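Local atomic coordinates of putative exotoxin (superantigen) (Streptococcus pyogenes, PDB entry 1TY0), a protein that probably acts as a secreted superantigen toxin and can use one common surface for T-cell receptor binding and dimerization. Residues E55-I60 and Y190-K194; N98-I104 and I119-D125; Y18-P22 and D135-Q140. All blocks are in the same frame, centred on the assembly; numbering follows the deposited sequence.

Interaction 1: residues E55-I60 and Y190-K194; sequences EVESYI and YKDNK
Lys191 lies across the backbone of Glu55 to Glu57, its CG 3.6 Å from Glu55 O. Its chain is extended except for one bend about the CG-CD bond (chi3 59°), which swings the ammonium group toward Glu55. There Lys191 NZ donates to Glu55 OE2 at 2.9 Å in a salt bridge. The lone pair used points away from the other carboxylate oxygen. Glu55 reaches this place with its chain stretched out as far as the carboxylate (chi1 -175°). A water also accepts from Lys191 NZ and donates to Val56 O, which ties the ammonium indirectly to a main-chain carbonyl.

The backbone of Lys191 adds a direct bond. Glu57 N donates to Lys191 O at 2.9 Å, coming from above the carbonyl plane. Val56 CB lies 3.3 Å from Lys191 O as well. The Glu57 side chain runs alongside Asp192, with the two carboxylate planes 65° apart. Ile60 closes the other end: its CD1 rests 3.7 Å from Asp192 O, and its CG2 packs on CB of Asn193. Asp192 OD1 accepts from Lys194 N at 2.9 Å, an Asx turn that shapes the chain leaving the 3-10 segment.

The contact joins the OB-fold and beta-grasp parts of the toxin. Residues 55-60 leave strand 51-55, with Val56 and Ile60 packed on Phe38 of strand 37-41. Lys191 also touches Tyr88 of strand 84-93. Residues 190-194 lead from helix 183-187 into strand 195-197, and Lys194 packs on Ile131 of helix 131-146.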
loop_
_atom_site.group_PDB
_atom_site.type_symbol
_atom_site.label_atom_id
_atom_site.label_comp_id
_atom_site.label_asym_id
_atom_site.label_seq_id
_atom_site.Cartn_x
_atom_site.Cartn_y
_atom_site.Cartn_z
ATOM N N GLU A 55 5.809 7.450 -14.763
ATOM C CA GLU A 55 6.373 7.057 -16.049
ATOM C C GLU A 55 5.241 6.675 -16.997
ATOM O O GLU A 55 4.342 5.919 -16.629
ATOM C CB GLU A 55 7.322 5.880 -15.854
ATOM C CG GLU A 55 8.053 5.453 -17.113
ATOM C CD GLU A 55 8.962 4.268 -16.867
ATOM O OE1 GLU A 55 9.894 4.394 -16.040
ATOM O OE2 GLU A 55 8.742 3.207 -17.496
ATOM N N VAL A 56 5.287 7.201 -18.216
ATOM C CA VAL A 56 4.239 6.919 -19.188
ATOM C C VAL A 56 4.751 6.592 -20.585
ATOM O O VAL A 56 5.954 6.633 -20.857
ATOM C CB VAL A 56 3.255 8.109 -19.304
ATOM C CG1 VAL A 56 2.480 8.282 -17.996
ATOM C CG2 VAL A 56 4.017 9.392 -19.629
ATOM N N GLU A 57 3.813 6.250 -21.460
ATOM C CA GLU A 57 4.126 5.934 -22.844
ATOM C C GLU A 57 4.411 7.229 -23.594
ATOM O O GLU A 57 4.184 8.321 -23.073
ATOM C CB GLU A 57 2.954 5.179 -23.485
ATOM C CG GLU A 57 2.941 3.693 -23.154
ATOM C CD GLU A 57 1.667 2.987 -23.598
ATOM O OE1 GLU A 57 1.041 3.427 -24.586
ATOM O OE2 GLU A 57 1.300 1.975 -22.960
ATOM N N SER A 58 4.915 7.105 -24.816
ATOM C CA SER A 58 5.246 8.270 -25.623
ATOM C C SER A 58 4.047 9.185 -25.879
ATOM O O SER A 58 2.898 8.740 -25.889
ATOM C CB SER A 58 5.824 7.819 -26.968
ATOM O OG SER A 58 6.875 6.885 -26.790
ATOM N N TYR A 59 4.337 10.467 -26.071
ATOM C CA TYR A 59 3.335 11.486 -26.375
ATOM C C TYR A 59 2.182 11.659 -25.390
ATOM O O TYR A 59 1.033 11.879 -25.782
ATOM C CB TYR A 59 2.804 11.240 -27.787
ATOM C CG TYR A 59 3.916 11.293 -28.809
ATOM C CD1 TYR A 59 4.572 12.492 -29.085
ATOM C CD2 TYR A 59 4.360 10.135 -29.447
ATOM C CE1 TYR A 59 5.649 12.539 -29.970
ATOM C CE2 TYR A 59 5.437 10.170 -30.334
ATOM C CZ TYR A 59 6.076 11.374 -30.590
ATOM O OH TYR A 59 7.141 11.416 -31.465
ATOM N N ILE A 60 2.506 11.574 -24.105
ATOM C CA ILE A 60 1.523 11.761 -23.047
ATOM C C ILE A 60 1.912 13.035 -22.307
ATOM O O ILE A 60 1.079 13.909 -22.074
ATOM C CB ILE A 60 1.516 10.569 -22.057
ATOM C CG1 ILE A 60 0.977 9.314 -22.751
ATOM C CG2 ILE A 60 0.684 10.915 -20.822
ATOM C CD1 ILE A 60 -0.439 9.440 -23.240
ATOM N N TYR A 190 -0.880 0.684 -17.258
ATOM C CA TYR A 190 -1.328 2.030 -16.928
ATOM C C TYR A 190 -0.441 3.132 -17.490
ATOM O O TYR A 190 -0.742 4.308 -17.328
ATOM C CB TYR A 190 -1.470 2.199 -15.401
ATOM C CG TYR A 190 -2.412 1.204 -14.748
ATOM C CD1 TYR A 190 -3.692 0.989 -15.256
ATOM C CD2 TYR A 190 -2.024 0.484 -13.611
ATOM C CE1 TYR A 190 -4.568 0.085 -14.659
ATOM C CE2 TYR A 190 -2.897 -0.430 -12.999
ATOM C CZ TYR A 190 -4.169 -0.621 -13.534
ATOM O OH TYR A 190 -5.040 -1.507 -12.948
ATOM N N LYS A 191 0.652 2.762 -18.149
ATOM C CA LYS A 191 1.525 3.776 -18.723
ATOM C C LYS A 191 0.819 4.540 -19.840
ATOM O O LYS A 191 1.255 5.628 -20.211
ATOM C CB LYS A 191 2.822 3.154 -19.248
ATOM C CG LYS A 191 3.738 2.664 -18.147
ATOM C CD LYS A 191 5.040 2.097 -18.696
ATOM C CE LYS A 191 5.800 3.131 -19.506
ATOM N NZ LYS A 191 7.169 2.639 -19.842
ATOM N N ASP A 192 -0.269 3.989 -20.380
ATOM C CA ASP A 192 -0.984 4.716 -21.428
ATOM C C ASP A 192 -1.744 5.911 -20.851
ATOM O O ASP A 192 -2.297 6.720 -21.598
ATOM C CB ASP A 192 -1.950 3.807 -22.204
ATOM C CG ASP A 192 -2.990 3.145 -21.322
ATOM O OD1 ASP A 192 -3.298 3.677 -20.238
ATOM O OD2 ASP A 192 -3.518 2.086 -21.732
ATOM N N ASN A 193 -1.765 6.010 -19.523
ATOM C CA ASN A 193 -2.427 7.112 -18.819
ATOM C C ASN A 193 -3.843 7.339 -19.343
ATOM O O ASN A 193 -4.311 8.476 -19.389
ATOM C CB ASN A 193 -1.612 8.407 -18.992
ATOM C CG ASN A 193 -1.837 9.413 -17.863
ATOM O OD1 ASN A 193 -2.030 10.607 -18.106
ATOM N ND2 ASN A 193 -1.786 8.942 -16.631
ATOM N N LYS A 194 -4.523 6.266 -19.741
ATOM C CA LYS A 194 -5.880 6.400 -20.270
ATOM C C LYS A 194 -6.764 7.142 -19.284
ATOM O O LYS A 194 -6.850 6.788 -18.108
ATOM C CB LYS A 194 -6.478 5.033 -20.603
ATOM C CG LYS A 194 -6.059 4.515 -21.965
ATOM C CD LYS A 194 -6.858 3.284 -22.372
ATOM C CE LYS A 194 -6.526 2.876 -23.799
ATOM N NZ LYS A 194 -7.276 1.661 -24.225
HETATM O O HOH W 1 8.033 4.696 -21.459
#

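Interaction 2: residues N98-I104 and I119-D125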
loop_
_atom_site.group_PDB
_atom_site.type_symbol
_atom_site.label_atom_id
_atom_site.label_comp_id
_atom_site.label_asym_id
_atom_site.label_seq_id
_atom_site.Cartn_x
_atom_site.Cartn_y
_atom_site.Cartn_z
ATOM N N ASN A 98 -12.121 19.277 -7.048
ATOM C CA ASN A 98 -11.989 17.826 -6.983
ATOM C C ASN A 98 -12.882 17.248 -5.890
ATOM O O ASN A 98 -12.421 16.507 -5.021
ATOM C CB ASN A 98 -10.529 17.445 -6.720
ATOM C CG ASN A 98 -9.599 17.911 -7.826
ATOM O OD1 ASN A 98 -9.777 17.552 -8.992
ATOM N ND2 ASN A 98 -8.602 18.716 -7.466
ATOM N N SER A 99 -14.164 17.595 -5.946
ATOM C CA SER A 99 -15.133 17.123 -4.968
ATOM C C SER A 99 -16.428 16.723 -5.663
ATOM O O SER A 99 -17.525 17.031 -5.189
ATOM C CB SER A 99 -15.420 18.221 -3.946
ATOM O OG SER A 99 -15.985 19.353 -4.580
ATOM N N GLU A 100 -16.290 16.043 -6.795
ATOM C CA GLU A 100 -17.438 15.589 -7.564
ATOM C C GLU A 100 -18.209 14.525 -6.796
ATOM O O GLU A 100 -17.626 13.691 -6.103
ATOM C CB GLU A 100 -16.983 15.014 -8.906
ATOM C CG GLU A 100 -16.228 16.002 -9.775
ATOM C CD GLU A 100 -17.063 17.213 -10.127
ATOM O OE1 GLU A 100 -18.104 17.043 -10.796
ATOM O OE2 GLU A 100 -16.680 18.333 -9.730
ATOM N N ASN A 101 -19.528 14.564 -6.920
ATOM C CA ASN A 101 -20.383 13.598 -6.254
ATOM C C ASN A 101 -21.307 12.991 -7.296
ATOM O O ASN A 101 -22.533 13.048 -7.180
ATOM C CB ASN A 101 -21.177 14.279 -5.139
ATOM C CG ASN A 101 -20.298 14.678 -3.965
ATOM O OD1 ASN A 101 -19.810 13.824 -3.222
ATOM N ND2 ASN A 101 -20.080 15.977 -3.801
ATOM N N SER A 102 -20.690 12.418 -8.326
ATOM C CA SER A 102 -21.419 11.789 -9.416
ATOM C C SER A 102 -21.695 10.325 -9.099
ATOM O O SER A 102 -20.895 9.653 -8.445
ATOM C CB SER A 102 -20.621 11.898 -10.715
ATOM O OG SER A 102 -21.347 11.350 -11.800
ATOM N N LYS A 103 -22.834 9.840 -9.577
ATOM C CA LYS A 103 -23.254 8.466 -9.349
ATOM C C LYS A 103 -22.576 7.507 -10.322
ATOM O O LYS A 103 -22.508 7.772 -11.521
ATOM C CB LYS A 103 -24.776 8.382 -9.498
ATOM C CG LYS A 103 -25.387 7.033 -9.170
ATOM C CD LYS A 103 -26.903 7.084 -9.304
ATOM C CE LYS A 103 -27.545 5.779 -8.862
ATOM N NZ LYS A 103 -29.030 5.813 -8.982
ATOM N N ILE A 104 -22.061 6.398 -9.797
ATOM C CA ILE A 104 -21.407 5.393 -10.630
ATOM C C ILE A 104 -22.219 4.105 -10.561
ATOM O O ILE A 104 -22.309 3.466 -9.514
ATOM C CB ILE A 104 -19.958 5.121 -10.160
ATOM C CG1 ILE A 104 -19.131 6.403 -10.279
ATOM C CG2 ILE A 104 -19.335 4.006 -10.999
ATOM C CD1 ILE A 104 -17.702 6.272 -9.779
ATOM N N ILE A 119 -24.720 -0.130 -7.475
ATOM C CA ILE A 119 -24.921 1.300 -7.289
ATOM C C ILE A 119 -23.826 1.859 -6.384
ATOM O O ILE A 119 -23.723 1.497 -5.211
ATOM C CB ILE A 119 -26.302 1.599 -6.660
ATOM C CG1 ILE A 119 -27.409 0.972 -7.515
ATOM C CG2 ILE A 119 -26.506 3.104 -6.553
ATOM C CD1 ILE A 119 -28.805 1.162 -6.957
ATOM N N ASN A 120 -23.010 2.743 -6.943
ATOM C CA ASN A 120 -21.912 3.357 -6.210
ATOM C C ASN A 120 -21.044 2.348 -5.466
ATOM O O ASN A 120 -20.769 2.509 -4.275
ATOM C CB ASN A 120 -22.444 4.405 -5.230
ATOM C CG ASN A 120 -23.079 5.584 -5.935
ATOM O OD1 ASN A 120 -22.530 6.106 -6.907
ATOM N ND2 ASN A 120 -24.236 6.019 -5.443
ATOM N N PRO A 121 -20.612 1.282 -6.158
ATOM C CA PRO A 121 -19.766 0.265 -5.527
ATOM C C PRO A 121 -18.414 0.891 -5.199
ATOM O O PRO A 121 -17.714 0.462 -4.279
ATOM C CB PRO A 121 -19.671 -0.816 -6.599
ATOM C CG PRO A 121 -19.765 -0.043 -7.867
ATOM C CD PRO A 121 -20.852 0.959 -7.576
ATOM N N ILE A 122 -18.065 1.915 -5.971
ATOM C CA ILE A 122 -16.825 2.654 -5.788
ATOM C C ILE A 122 -17.153 4.135 -5.913
ATOM O O ILE A 122 -18.224 4.507 -6.395
ATOM C CB ILE A 122 -15.764 2.299 -6.861
ATOM C CG1 ILE A 122 -16.270 2.686 -8.253
ATOM C CG2 ILE A 122 -15.434 0.814 -6.789
ATOM C CD1 ILE A 122 -15.217 2.574 -9.337
ATOM N N LYS A 123 -16.239 4.986 -5.471
ATOM C CA LYS A 123 -16.470 6.414 -5.569
ATOM C C LYS A 123 -15.248 7.125 -6.130
ATOM O O LYS A 123 -14.110 6.825 -5.762
ATOM C CB LYS A 123 -16.839 6.991 -4.198
ATOM C CG LYS A 123 -17.318 8.438 -4.250
ATOM C CD LYS A 123 -17.970 8.875 -2.945
ATOM C CE LYS A 123 -18.605 10.253 -3.085
ATOM N NZ LYS A 123 -19.372 10.644 -1.869
ATOM N N ILE A 124 -15.500 8.053 -7.044
ATOM C CA ILE A 124 -14.452 8.850 -7.670
ATOM C C ILE A 124 -14.905 10.301 -7.557
ATOM O O ILE A 124 -15.955 10.664 -8.081
ATOM C CB ILE A 124 -14.275 8.463 -9.152
ATOM C CG1 ILE A 124 -13.752 7.025 -9.240
ATOM C CG2 ILE A 124 -13.318 9.429 -9.844
ATOM C CD1 ILE A 124 -13.539 6.527 -10.654
ATOM N N ASP A 125 -14.110 11.115 -6.867
ATOM C CA ASP A 125 -14.437 12.524 -6.642
ATOM C C ASP A 125 -13.903 13.523 -7.667
ATOM O O ASP A 125 -14.296 14.691 -7.659
ATOM C CB ASP A 125 -13.970 12.934 -5.243
ATOM C CG ASP A 125 -14.802 12.299 -4.142
ATOM O OD1 ASP A 125 -15.859 11.709 -4.452
ATOM O OD2 ASP A 125 -14.403 12.396 -2.963
HETATM O O HOH W 2 -18.390 8.807 -7.287
#
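Asn98 and Ser99 bring the chain up to Asp125, and Glu100 makes the first direct bond. Glu100 N donates to Asp125 O at a short 2.6 Å, in the carbonyl plane and on a lone pair. CB and CG of Glu100 pack tightly against that same oxygen. In return, Asp125 CA makes a CH...O contact with Glu100 O. Asn101 follows, its OD1 receiving a weak, long bond from NZ of the extended Lys123. At Ser102 the two chains are bridged by a water that accepts from Ile124 N and probably donates to Ser102 O. Lys103 crosses Asn120 at about a right angle, and its CE touches Ile119 CG2 at 3.7 Å.

Asn120 grips both backbone polar atoms of Ile104. Ile104 N donates to Asn120 OD1 at 2.9 Å, nearly straight at 171°. Ile104 O accepts from Asn120 N at 2.8 Å. The buried Ile104 side chain has CG1 opposite the carbonyl carbon (chi1 -62°), and its CD1 touches Ile122 CG1 at 4.2 Å and Ile124 CG1 at 4.1 Å. Phe201 and Phe204 of strand 201-209 also pack on it.

These loops flank the hairpin of strands 105-110 and 113-119, the opening strands of the beta-grasp sheet. Ile122 and Ile124 pack on Phe134 of helix 131-146, the helix this fold lays across its sheet.

Interaction 3: residues Y18-P22 and D135-Q140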
loop_
_atom_site.group_PDB
_atom_site.type_symbol
_atom_site.label_atom_id
_atom_site.label_comp_id
_atom_site.label_asym_id
_atom_site.label_seq_id
_atom_site.Cartn_x
_atom_site.Cartn_y
_atom_site.Cartn_z
ATOM N N TYR A 18 -2.805 -6.254 -6.253
ATOM C CA TYR A 18 -3.820 -5.249 -5.969
ATOM C C TYR A 18 -4.196 -5.015 -4.499
ATOM O O TYR A 18 -5.005 -4.143 -4.202
ATOM C CB TYR A 18 -5.063 -5.539 -6.821
ATOM C CG TYR A 18 -4.876 -5.135 -8.274
ATOM C CD1 TYR A 18 -5.059 -3.814 -8.675
ATOM C CD2 TYR A 18 -4.481 -6.066 -9.238
ATOM C CE1 TYR A 18 -4.854 -3.419 -10.003
ATOM C CE2 TYR A 18 -4.270 -5.682 -10.573
ATOM C CZ TYR A 18 -4.459 -4.356 -10.944
ATOM O OH TYR A 18 -4.262 -3.968 -12.253
ATOM N N GLU A 19 -3.626 -5.797 -3.585
ATOM C CA GLU A 19 -3.878 -5.594 -2.152
ATOM C C GLU A 19 -2.816 -4.572 -1.773
ATOM O O GLU A 19 -1.796 -4.907 -1.179
ATOM C CB GLU A 19 -3.663 -6.894 -1.373
ATOM C CG GLU A 19 -4.878 -7.809 -1.349
ATOM C CD GLU A 19 -5.965 -7.298 -0.424
ATOM O OE1 GLU A 19 -5.716 -7.219 0.801
ATOM O OE2 GLU A 19 -7.064 -6.972 -0.917
ATOM N N ILE A 20 -3.071 -3.319 -2.126
ATOM C CA ILE A 20 -2.108 -2.256 -1.907
ATOM C C ILE A 20 -2.769 -0.902 -1.655
ATOM O O ILE A 20 -3.943 -0.703 -1.962
ATOM C CB ILE A 20 -1.206 -2.154 -3.156
ATOM C CG1 ILE A 20 -0.156 -1.058 -2.999
ATOM C CG2 ILE A 20 -2.068 -1.884 -4.375
ATOM C CD1 ILE A 20 0.795 -0.994 -4.175
ATOM N N ILE A 21 -2.005 0.019 -1.079
ATOM C CA ILE A 21 -2.480 1.370 -0.797
ATOM C C ILE A 21 -1.980 2.245 -1.943
ATOM O O ILE A 21 -0.784 2.287 -2.216
ATOM C CB ILE A 21 -1.893 1.900 0.530
ATOM C CG1 ILE A 21 -2.546 1.169 1.708
ATOM C CG2 ILE A 21 -2.108 3.410 0.643
ATOM C CD1 ILE A 21 -4.005 1.491 1.880
ATOM N N PRO A 22 -2.888 2.965 -2.620
ATOM C CA PRO A 22 -2.462 3.816 -3.736
ATOM C C PRO A 22 -1.858 5.158 -3.364
ATOM O O PRO A 22 -2.051 5.658 -2.256
ATOM C CB PRO A 22 -3.749 3.996 -4.534
ATOM C CG PRO A 22 -4.785 4.058 -3.447
ATOM C CD PRO A 22 -4.357 2.945 -2.503
ATOM N N ASP A 135 -10.104 1.106 -12.355
ATOM C CA ASP A 135 -9.737 -0.305 -12.360
ATOM C C ASP A 135 -9.336 -0.781 -10.965
ATOM O O ASP A 135 -9.814 -1.808 -10.483
ATOM C CB ASP A 135 -8.596 -0.525 -13.367
ATOM C CG ASP A 135 -8.294 -1.994 -13.612
ATOM O OD1 ASP A 135 -9.194 -2.836 -13.426
ATOM O OD2 ASP A 135 -7.152 -2.302 -14.021
ATOM N N PHE A 136 -8.462 -0.029 -10.310
ATOM C CA PHE A 136 -8.031 -0.391 -8.965
ATOM C C PHE A 136 -9.211 -0.505 -8.004
ATOM O O PHE A 136 -9.345 -1.495 -7.285
ATOM C CB PHE A 136 -7.052 0.649 -8.419
ATOM C CG PHE A 136 -6.805 0.523 -6.944
ATOM C CD1 PHE A 136 -6.016 -0.507 -6.439
ATOM C CD2 PHE A 136 -7.400 1.416 -6.055
ATOM C CE1 PHE A 136 -5.824 -0.648 -5.059
ATOM C CE2 PHE A 136 -7.215 1.282 -4.682
ATOM C CZ PHE A 136 -6.426 0.249 -4.183
ATOM N N LYS A 137 -10.068 0.510 -7.996
ATOM C CA LYS A 137 -11.207 0.508 -7.087
ATOM C C LYS A 137 -12.198 -0.608 -7.362
ATOM O O LYS A 137 -12.669 -1.254 -6.431
ATOM C CB LYS A 137 -11.902 1.870 -7.114
ATOM C CG LYS A 137 -11.024 2.972 -6.535
ATOM C CD LYS A 137 -11.722 4.327 -6.466
ATOM C CE LYS A 137 -10.846 5.306 -5.687
ATOM N NZ LYS A 137 -11.377 6.697 -5.682
ATOM N N ILE A 138 -12.502 -0.850 -8.633
ATOM C CA ILE A 138 -13.437 -1.915 -8.971
ATOM C C ILE A 138 -12.843 -3.285 -8.650
ATOM O O ILE A 138 -13.545 -4.166 -8.161
ATOM C CB ILE A 138 -13.855 -1.862 -10.457
ATOM C CG1 ILE A 138 -14.907 -2.941 -10.737
ATOM C CG2 ILE A 138 -12.650 -2.054 -11.348
ATOM C CD1 ILE A 138 -15.560 -2.808 -12.093
ATOM N N ARG A 139 -11.553 -3.481 -8.906
ATOM C CA ARG A 139 -10.957 -4.778 -8.580
ATOM C C ARG A 139 -11.010 -5.003 -7.076
ATOM O O ARG A 139 -11.326 -6.102 -6.613
ATOM C CB ARG A 139 -9.508 -4.868 -9.069
ATOM C CG ARG A 139 -9.400 -4.953 -10.578
ATOM C CD ARG A 139 -8.003 -5.337 -11.031
ATOM N NE ARG A 139 -7.812 -4.986 -12.434
ATOM C CZ ARG A 139 -7.111 -5.700 -13.307
ATOM N NH1 ARG A 139 -6.524 -6.833 -12.938
ATOM N NH2 ARG A 139 -6.983 -5.264 -14.550
ATOM N N GLN A 140 -10.706 -3.966 -6.303
ATOM C CA GLN A 140 -10.760 -4.097 -4.855
ATOM C C GLN A 140 -12.179 -4.453 -4.411
ATOM O O GLN A 140 -12.369 -5.299 -3.535
ATOM C CB GLN A 140 -10.305 -2.804 -4.181
ATOM C CG GLN A 140 -8.833 -2.805 -3.782
ATOM C CD GLN A 140 -8.514 -3.865 -2.741
ATOM O OE1 GLN A 140 -9.309 -4.121 -1.838
ATOM N NE2 GLN A 140 -7.338 -4.478 -2.854
#
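Tyr18 and Arg139 meet face on. Arg139 CD sits over the centre of the Tyr18 ring, 3.7 Å from the centroid and 11° off the ring normal, a CH-pi contact. Beyond CD, the guanidinium plane is turned 20° from the ring plane and passes over the phenol end. Tyr18 OH thus comes over one guanidinium face, while Arg139 NH1 nears Tyr18 CE2 at 3.5 Å. The extended run of Arg139 from CG to NE carries the group this far. Asp135, one helical turn back, holds it by its edge: Arg139 NE donates to Asp135 OD1 at 2.7 Å, with OD1 in the guanidinium plane. Arg139 has a second carboxylate partner, Asp176, at NH1, and Tyr18 OH is hydrogen-bonded to Tyr190.

Phe136 approaches Tyr18 at the ring edge, Phe136 CD1 to Tyr18 CD1 at 4.1 Å, and the two side chains point in opposite directions as they pass. The edge of the Phe136 ring faces Ile20 O, which is 3.5 Å from Phe136 CZ. Ile20 CG2 touches Phe136 CE1. Pro22 CD touches Phe136 CZ, the two side chains crossing at about a right angle.

Helix 131-146 is the long helix that packs on the beta-grasp sheet of this toxin family. Here it also receives the chain leaving helix 5-18, so the beta-grasp helix is joined to the OB-fold part.

Gln140 binds both the backbone and a side chain of residues 18-22. Gln140 NE2 donates to Tyr18 O at 2.7 Å and to Glu19 OE2 at 3.2 Å. Both acceptors lie close to the amide plane, but each is met from above its own plane. Gln144 binds Gln140 OE1, which helps fix the amide's rotation. Glu19 is the centre of an inverse gamma turn. Its O accepts from NH1 of Arg183 of the second subunit, whose Phe79 packs on Glu19, Ile21 and Gln140.

Interactions 1 and 3 both join the OB-fold part to the beta-grasp part. Their centres are 19 Å apart, yet Tyr190 links them: its OH lies 2.5 Å from Asp135 OD2 and 2.7 Å from Tyr18 OH, both probable hydrogen bonds. Interaction 2 meets interaction 3 along helix 131-146, where Lys123 O is 2.7 Å from Lys137 NZ and Ile122 packs on the helix backbone. Interactions 1 and 2 do not touch; their nearest atoms are about 10 Å apart. Interaction 2 alone comes near the zinc site, with the Ile104 side chain about 7 Å from that of His203; no zinc is bound to this chain here. Of the three, only interaction 3 reaches the second subunit.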